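Local coordinates for possible transcriptional regulator, ArsR family protein (Rhodococcus sp. RHA1, PDB 3F6V) that probably binds DNA as a winged helix-turn-helix transcriptional regulator, most likely a repressor, of the ArsR family, at residues A[101-104]-A[109-112]; A[60-65]-A[79-84]. One frame throughout, in Å; residues are numbered along the deposited sequence. Where two conformers were deposited one is given.

After the short helix 51-55 the chain enters helix 58-66, whose residues 60-65 form one side of contact 2. It then runs through the short strand 72-73 and helix 74-78 before residues 79-84 come back against helix 58-66 and close that loop. Next comes helix 85-97, and only after it does contact 1 open and shut, between 101-104 and 109-112 of one beta hairpin. The two contacts are therefore in series, neither nested nor crossed, with centres about 15 Å apart. Contact 2 ties the turn of the helix-turn-helix to helix 58-66, contact 1 builds the wing, and helix 85-97 packs against side chains of both.

Contact 1 of 2, residues A[101-104]-A[109-112]; sequences VTPR and FRYY
R104 and Y111 face each other across two antiparallel strands as a hydrogen-bonded pair. Y111 N gives a nearly straight bond to R104 O (2.8 Å), while the return bond from R104 N to Y111 O is equally short but more bent, at 144°. On the side of the sheet that these two side chains share, the R104 guanidinium lies over one face of the Y111 phenol with the planes only 17° apart. It is an off-centre cation-pi stack: R104 CZ sits 4.5 Å from the ring centroid, and NH2 makes the close approach, 3.6 Å from Y111 CD2. With CG anti to the backbone N, the R104 chain runs out straight and then bends at chi3 (72°), which brings the charged end over the ring face.

The strands 101-106 and 109-114 make up the beta hairpin that forms the wing of the ArsR-type winged helix-turn-helix fold. Next along it, P103 and Y112 are the non-hydrogen-bonded pair, and their side chains take the other side of the sheet. P103 CB touches Y112 CE1 at 3.6 Å. In one of the two conformers of R110, P103 CB also lies over one face of the guanidinium, 3.3 Å from R110 NH2. That conformer is extended along its chain and donates from R110 NE to Y112 OH (2.9 Å), which would help hold the guanidinium beside the proline. V101 CG2 adds an apolar touch on Y112 CD1.

Further out, E71 forms a salt bridge with R104 NE, which gives the stacked guanidinium a second partner. Y112 is backbone hydrogen-bonded to Q72 of the neighbouring short strand, and V101 and Y112 both rest on T96 of helix 85-97.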
ATOM      1  N   VAL A 101       7.179  13.251  -1.713  1.00 11.18           N
ATOM      2  CA  VAL A 101       8.080  14.144  -0.945  1.00 11.38           C
ATOM      3  C   VAL A 101       8.833  15.011  -1.931  1.00 10.88           C
ATOM      4  O   VAL A 101       8.885  14.708  -3.135  1.00 11.13           O
ATOM      5  CB  VAL A 101       9.056  13.375  -0.020  1.00 12.34           C
ATOM      6  CG1 VAL A 101       8.288  12.478   0.956  1.00 13.80           C
ATOM      7  CG2 VAL A 101      10.021  12.585  -0.785  1.00 14.57           C
ATOM      8  N   THR A 102       9.465  16.065  -1.403  1.00 11.12           N
ATOM      9  CA  THR A 102      10.144  17.064  -2.234  1.00 12.56           C
ATOM     10  C   THR A 102      11.470  17.376  -1.545  1.00 11.46           C
ATOM     11  O   THR A 102      11.468  17.607  -0.340  1.00 12.17           O
ATOM     12  CB  THR A 102       9.246  18.356  -2.281  1.00 13.04           C
ATOM     13  OG1 THR A 102       7.909  17.979  -2.712  1.00 13.59           O
ATOM     14  CG2 THR A 102       9.822  19.366  -3.219  1.00 15.54           C
ATOM     15  N   PRO A 103      12.566  17.376  -2.301  1.00 11.68           N
ATOM     16  CA  PRO A 103      13.895  17.651  -1.719  1.00 12.63           C
ATOM     17  C   PRO A 103      14.271  19.136  -1.842  1.00 12.98           C
ATOM     18  O   PRO A 103      13.804  19.839  -2.738  1.00 14.60           O
ATOM     19  CB  PRO A 103      14.830  16.830  -2.632  1.00 14.17           C
ATOM     20  CG  PRO A 103      14.154  16.926  -3.974  1.00 14.98           C
ATOM     21  CD  PRO A 103      12.671  16.894  -3.705  1.00 13.41           C
ATOM     22  N   ARG A 104      15.151  19.556  -0.960  1.00 13.06           N
ATOM     23  CA  ARG A 104      15.735  20.932  -1.005  1.00 15.89           C
ATOM     24  C   ARG A 104      17.139  20.812  -0.469  1.00 17.21           C
ATOM     25  O   ARG A 104      17.340  20.148   0.515  1.00 18.32           O
ATOM     26  CB  ARG A 104      14.905  21.861  -0.062  1.00 16.62           C
ATOM     27  CG  ARG A 104      15.334  23.316   0.043  1.00 20.81           C
ATOM     28  CD  ARG A 104      14.348  24.081   0.918  1.00 21.40           C
ATOM     29  NE  ARG A 104      14.453  23.749   2.360  1.00 20.12           N
ATOM     30  CZ  ARG A 104      15.289  24.352   3.217  1.00 18.09           C
ATOM     31  NH1 ARG A 104      16.107  25.303   2.787  1.00 24.49           N
ATOM     32  NH2 ARG A 104      15.317  24.007   4.508  1.00 20.30           N
ATOM     33  N   PHE A 109      23.287  20.080   3.996  1.00 24.54           N
ATOM     34  CA  PHE A 109      22.122  19.272   4.375  1.00 23.74           C
ATOM     35  C   PHE A 109      21.174  19.104   3.206  1.00 20.83           C
ATOM     36  O   PHE A 109      21.003  20.010   2.399  1.00 22.84           O
ATOM     37  CB  PHE A 109      21.325  19.947   5.492  1.00 24.38           C
ATOM     38  CG  PHE A 109      22.088  20.147   6.753  1.00 26.57           C
ATOM     39  CD1 PHE A 109      22.280  19.095   7.625  1.00 26.47           C
ATOM     40  CD2 PHE A 109      22.614  21.395   7.061  1.00 29.66           C
ATOM     41  CE1 PHE A 109      23.002  19.281   8.802  1.00 30.88           C
ATOM     42  CE2 PHE A 109      23.313  21.592   8.226  1.00 31.64           C
ATOM     43  CZ  PHE A 109      23.523  20.521   9.081  1.00 30.16           C
ATOM     44  N   ARG A 110      20.538  17.957   3.137  0.50 19.67           N
ATOM     45  CA  ARG A 110      19.502  17.781   2.154  0.50 17.79           C
ATOM     46  C   ARG A 110      18.289  17.615   3.036  0.50 15.65           C
ATOM     47  O   ARG A 110      18.321  16.862   4.018  0.50 15.58           O
ATOM     48  CB  ARG A 110      19.739  16.523   1.347  0.50 19.17           C
ATOM     49  CG  ARG A 110      18.736  16.300   0.255  0.50 20.04           C
ATOM     50  CD  ARG A 110      19.351  15.394  -0.768  0.50 24.84           C
ATOM     51  NE  ARG A 110      18.463  15.011  -1.858  0.50 28.53           N
ATOM     52  CZ  ARG A 110      18.297  15.710  -2.976  0.50 30.87           C
ATOM     53  NH1 ARG A 110      18.933  16.862  -3.150  0.50 32.34           N
ATOM     54  NH2 ARG A 110      17.490  15.254  -3.918  0.50 30.85           N
ATOM     55  N   TYR A 111      17.240  18.337   2.683  1.00 14.07           N
ATOM     56  CA  TYR A 111      15.975  18.324   3.410  1.00 13.48           C
ATOM     57  C   TYR A 111      14.865  17.725   2.568  1.00 12.90           C
ATOM     58  O   TYR A 111      14.828  17.939   1.350  1.00 14.81           O
ATOM     59  CB  TYR A 111      15.562  19.747   3.733  1.00 15.04           C
ATOM     60  CG  TYR A 111      16.435  20.440   4.751  1.00 13.25           C
ATOM     61  CD1 TYR A 111      16.198  20.334   6.119  1.00 15.03           C
ATOM     62  CD2 TYR A 111      17.508  21.201   4.327  1.00 16.86           C
ATOM     63  CE1 TYR A 111      16.981  21.032   7.064  1.00 15.08           C
ATOM     64  CE2 TYR A 111      18.325  21.862   5.236  1.00 15.11           C
ATOM     65  CZ  TYR A 111      18.066  21.774   6.577  1.00 14.69           C
ATOM     66  OH  TYR A 111      18.904  22.448   7.473  1.00 17.04           O
ATOM     67  N   TYR A 112      13.968  16.993   3.216  1.00 12.30           N
ATOM     68  CA  TYR A 112      12.773  16.448   2.547  1.00 11.67           C
ATOM     69  C   TYR A 112      11.539  16.921   3.271  1.00 11.57           C
ATOM     70  O   TYR A 112      11.537  17.077   4.479  1.00 13.27           O
ATOM     71  CB  TYR A 112      12.824  14.924   2.548  1.00 13.10           C
ATOM     72  CG  TYR A 112      13.724  14.401   1.449  1.00 14.00           C
ATOM     73  CD1 TYR A 112      13.245  14.254   0.140  1.00 15.35           C
ATOM     74  CD2 TYR A 112      15.053  14.119   1.703  1.00 15.76           C
ATOM     75  CE1 TYR A 112      14.070  13.834  -0.881  1.00 15.86           C
ATOM     76  CE2 TYR A 112      15.925  13.665   0.673  1.00 16.93           C
ATOM     77  CZ  TYR A 112      15.419  13.562  -0.623  1.00 16.42           C
ATOM     78  OH  TYR A 112      16.221  13.115  -1.644  1.00 20.30           O
TER

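Contact 2 of 2, residues A[60-65]-A[79-84]; sequences RRRLVQ and AHFPAS
Residues 60-65 are regular helix, with V64 N bonded to R60 O and Q65 N to R61 O, whereas 79-84 is an irregular turn whose backbone stays well clear, L63 CA and H80 CA being the nearest such pair at 8.9 Å. F81 bridges this gap. Its CG is anti to the carbonyl carbon (chi1 -55°), and the far end of the ring reaches the helix between two successive side chains. F81 CE1 meets L63 CD2 at 3.6 Å, and F81 CZ meets R62 CG, also at 3.6 Å; both approaches are oblique. R62 thus offers its aliphatic stem to the ring. Past CG its chain bends at chi2 (63°), and the guanidinium stays on its own helix, where R62 NH1 donates to OE1 of Q65, three residues on (3.1 Å), from well above the amide carbonyl plane.

F81 also touches T59 and L66 of the same helix, and both L63 and F81 meet I88 of helix 85-97. The loop is the turn between helices 74-78 and 85-97 of the helix-turn-helix, and S84, as N-cap, starts the second of these by bonding through OG to A87 N.

Between these segments the contact is purely van der Waals: the turn rests on helix 58-66 through one phenylalanine ring and carbon atoms, while the R62 guanidinium stays at the exposed side, turned to Q65 and away from buried L63.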
ATOM      1  N   ARG A  60       8.973   3.332   4.120  1.00 14.23           N
ATOM      2  CA  ARG A  60       8.402   4.522   3.538  1.00 13.30           C
ATOM      3  C   ARG A  60       7.173   5.036   4.310  1.00 13.74           C
ATOM      4  O   ARG A  60       6.999   6.246   4.428  1.00 13.46           O
ATOM      5  CB  ARG A  60       8.120   4.309   2.050  1.00 13.61           C
ATOM      6  CG  ARG A  60       9.400   4.097   1.313  1.00 14.36           C
ATOM      7  CD  ARG A  60       9.265   4.165  -0.199  1.00 17.41           C
ATOM      8  NE  ARG A  60       8.826   2.951  -0.873  1.00 20.76           N
ATOM      9  CZ  ARG A  60       9.632   2.069  -1.464  1.00 19.78           C
ATOM     10  NH1 ARG A  60      10.951   2.159  -1.369  1.00 24.06           N
ATOM     11  NH2 ARG A  60       9.100   1.045  -2.099  1.00 24.98           N
ATOM     12  N   ARG A  61       6.299   4.152   4.815  1.00 12.73           N
ATOM     13  CA  ARG A  61       5.161   4.622   5.628  1.00 12.73           C
ATOM     14  C   ARG A  61       5.643   5.415   6.809  1.00 12.82           C
ATOM     15  O   ARG A  61       5.076   6.488   7.119  1.00 12.60           O
ATOM     16  CB  ARG A  61       4.285   3.484   6.159  1.00 13.86           C
ATOM     17  CG  ARG A  61       3.601   2.738   5.026  1.00 13.49           C
ATOM     18  CD  ARG A  61       2.434   1.904   5.496  1.00 15.38           C
ATOM     19  NE  ARG A  61       2.641   1.010   6.596  1.00 15.05           N
ATOM     20  CZ  ARG A  61       2.685  -0.336   6.513  1.00 14.64           C
ATOM     21  NH1 ARG A  61       2.730  -0.971   5.347  1.00 16.50           N
ATOM     22  NH2 ARG A  61       2.699  -1.048   7.607  1.00 16.96           N
ATOM     23  N   ARG A  62       6.664   4.875   7.476  1.00 13.23           N
ATOM     24  CA  ARG A  62       7.158   5.554   8.687  1.00 14.06           C
ATOM     25  C   ARG A  62       7.837   6.875   8.310  1.00 13.82           C
ATOM     26  O   ARG A  62       7.677   7.861   9.018  1.00 14.54           O
ATOM     27  CB  ARG A  62       8.137   4.656   9.443  1.00 14.77           C
ATOM     28  CG  ARG A  62       8.631   5.245  10.748  1.00 18.28           C
ATOM     29  CD  ARG A  62       7.510   5.462  11.745  1.00 23.36           C
ATOM     30  NE  ARG A  62       7.984   6.102  12.972  1.00 26.50           N
ATOM     31  CZ  ARG A  62       7.310   7.051  13.619  1.00 29.51           C
ATOM     32  NH1 ARG A  62       6.121   7.483  13.161  1.00 30.94           N
ATOM     33  NH2 ARG A  62       7.825   7.567  14.726  1.00 32.69           N
ATOM     34  N   LEU A  63       8.555   6.906   7.184  1.00 13.21           N
ATOM     35  CA  LEU A  63       9.201   8.165   6.778  1.00 12.88           C
ATOM     36  C   LEU A  63       8.127   9.229   6.508  1.00 13.03           C
ATOM     37  O   LEU A  63       8.275  10.392   6.898  1.00 13.00           O
ATOM     38  CB  LEU A  63      10.038   7.979   5.526  1.00 13.38           C
ATOM     39  CG  LEU A  63      11.378   7.280   5.724  1.00 13.02           C
ATOM     40  CD1 LEU A  63      11.973   6.800   4.416  1.00 15.74           C
ATOM     41  CD2 LEU A  63      12.368   8.236   6.426  1.00 14.88           C
ATOM     42  N   VAL A  64       7.027   8.839   5.855  1.00 12.66           N
ATOM     43  CA  VAL A  64       5.940   9.774   5.614  1.00 12.58           C
ATOM     44  C   VAL A  64       5.364  10.289   6.951  1.00 13.28           C
ATOM     45  O   VAL A  64       5.121  11.501   7.088  1.00 14.27           O
ATOM     46  CB  VAL A  64       4.857   9.098   4.684  1.00 12.68           C
ATOM     47  CG1 VAL A  64       3.542   9.839   4.747  1.00 13.03           C
ATOM     48  CG2 VAL A  64       5.403   9.034   3.243  1.00 15.25           C
ATOM     49  N   GLN A  65       5.134   9.383   7.919  1.00 12.74           N
ATOM     50  CA  GLN A  65       4.670   9.829   9.253  1.00 13.47           C
ATOM     51  C   GLN A  65       5.639  10.786   9.912  1.00 14.68           C
ATOM     52  O   GLN A  65       5.208  11.831  10.422  1.00 15.86           O
ATOM     53  CB  GLN A  65       4.485   8.649  10.153  1.00 14.08           C
ATOM     54  CG  GLN A  65       3.296   7.785   9.726  1.00 14.80           C
ATOM     55  CD  GLN A  65       3.091   6.681  10.694  1.00 15.21           C
ATOM     56  OE1 GLN A  65       4.080   6.155  11.258  1.00 20.18           O
ATOM     57  NE2 GLN A  65       1.824   6.305  10.927  1.00 15.68           N
ATOM     58  N   ALA A  79      18.026   8.490  11.542  1.00 23.95           N
ATOM     59  CA  ALA A  79      18.281   8.167  12.965  1.00 24.80           C
ATOM     60  C   ALA A  79      17.131   7.471  13.665  1.00 25.57           C
ATOM     61  O   ALA A  79      17.267   6.929  14.754  1.00 26.54           O
ATOM     62  CB  ALA A  79      18.659   9.436  13.723  1.00 25.35           C
ATOM     63  N   HIS A  80      15.972   7.457  13.028  1.00 26.18           N
ATOM     64  CA  HIS A  80      14.829   6.685  13.539  1.00 25.60           C
ATOM     65  C   HIS A  80      14.779   5.191  13.138  1.00 26.27           C
ATOM     66  O   HIS A  80      13.833   4.472  13.503  1.00 26.76           O
ATOM     67  CB  HIS A  80      13.538   7.341  13.056  1.00 26.43           C
ATOM     68  CG  HIS A  80      13.202   8.614  13.759  1.00 24.27           C
ATOM     69  ND1 HIS A  80      13.615   9.846  13.298  1.00 26.62           N
ATOM     70  CD2 HIS A  80      12.462   8.857  14.869  1.00 26.12           C
ATOM     71  CE1 HIS A  80      13.148  10.794  14.091  1.00 26.36           C
ATOM     72  NE2 HIS A  80      12.458  10.221  15.060  1.00 27.69           N
ATOM     73  N   PHE A  81      15.748   4.740  12.348  1.00 25.63           N
ATOM     74  CA  PHE A  81      15.745   3.373  11.829  1.00 26.17           C
ATOM     75  C   PHE A  81      17.105   2.699  12.008  1.00 27.17           C
ATOM     76  O   PHE A  81      18.136   3.388  11.957  1.00 28.19           O
ATOM     77  CB  PHE A  81      15.455   3.363  10.331  1.00 25.32           C
ATOM     78  CG  PHE A  81      14.198   4.059   9.945  1.00 23.42           C
ATOM     79  CD1 PHE A  81      14.220   5.425   9.682  1.00 24.21           C
ATOM     80  CD2 PHE A  81      13.007   3.343   9.762  1.00 21.48           C
ATOM     81  CE1 PHE A  81      13.065   6.096   9.299  1.00 23.26           C
ATOM     82  CE2 PHE A  81      11.845   4.009   9.380  1.00 22.14           C
ATOM     83  CZ  PHE A  81      11.878   5.372   9.146  1.00 20.63           C
ATOM     84  N   PRO A  82      17.114   1.358  12.156  1.00 28.06           N
ATOM     85  CA  PRO A  82      18.381   0.617  12.063  1.00 28.42           C
ATOM     86  C   PRO A  82      19.097   0.723  10.695  1.00 28.02           C
ATOM     87  O   PRO A  82      20.317   0.545  10.625  1.00 28.26           O
ATOM     88  CB  PRO A  82      17.983  -0.842  12.379  1.00 28.58           C
ATOM     89  CG  PRO A  82      16.505  -0.920  12.265  1.00 29.27           C
ATOM     90  CD  PRO A  82      15.983   0.481  12.524  1.00 27.79           C
ATOM     91  N   ALA A  83      18.357   1.012   9.624  1.00 27.29           N
ATOM     92  CA  ALA A  83      18.940   1.110   8.286  1.00 26.37           C
ATOM     93  C   ALA A  83      19.878   2.314   8.145  1.00 25.94           C
ATOM     94  O   ALA A  83      19.727   3.311   8.841  1.00 26.09           O
ATOM     95  CB  ALA A  83      17.843   1.172   7.236  1.00 26.84           C
ATOM     96  N   SER A  84      20.822   2.208   7.219  1.00 24.94           N
ATOM     97  CA  SER A  84      21.812   3.263   6.975  1.00 24.32           C
ATOM     98  C   SER A  84      21.218   4.531   6.390  1.00 23.23           C
ATOM     99  O   SER A  84      20.100   4.516   5.845  1.00 21.59           O
ATOM    100  CB  SER A  84      22.885   2.741   6.022  1.00 25.21           C
ATOM    101  OG  SER A  84      22.386   2.716   4.703  1.00 24.27           O
TER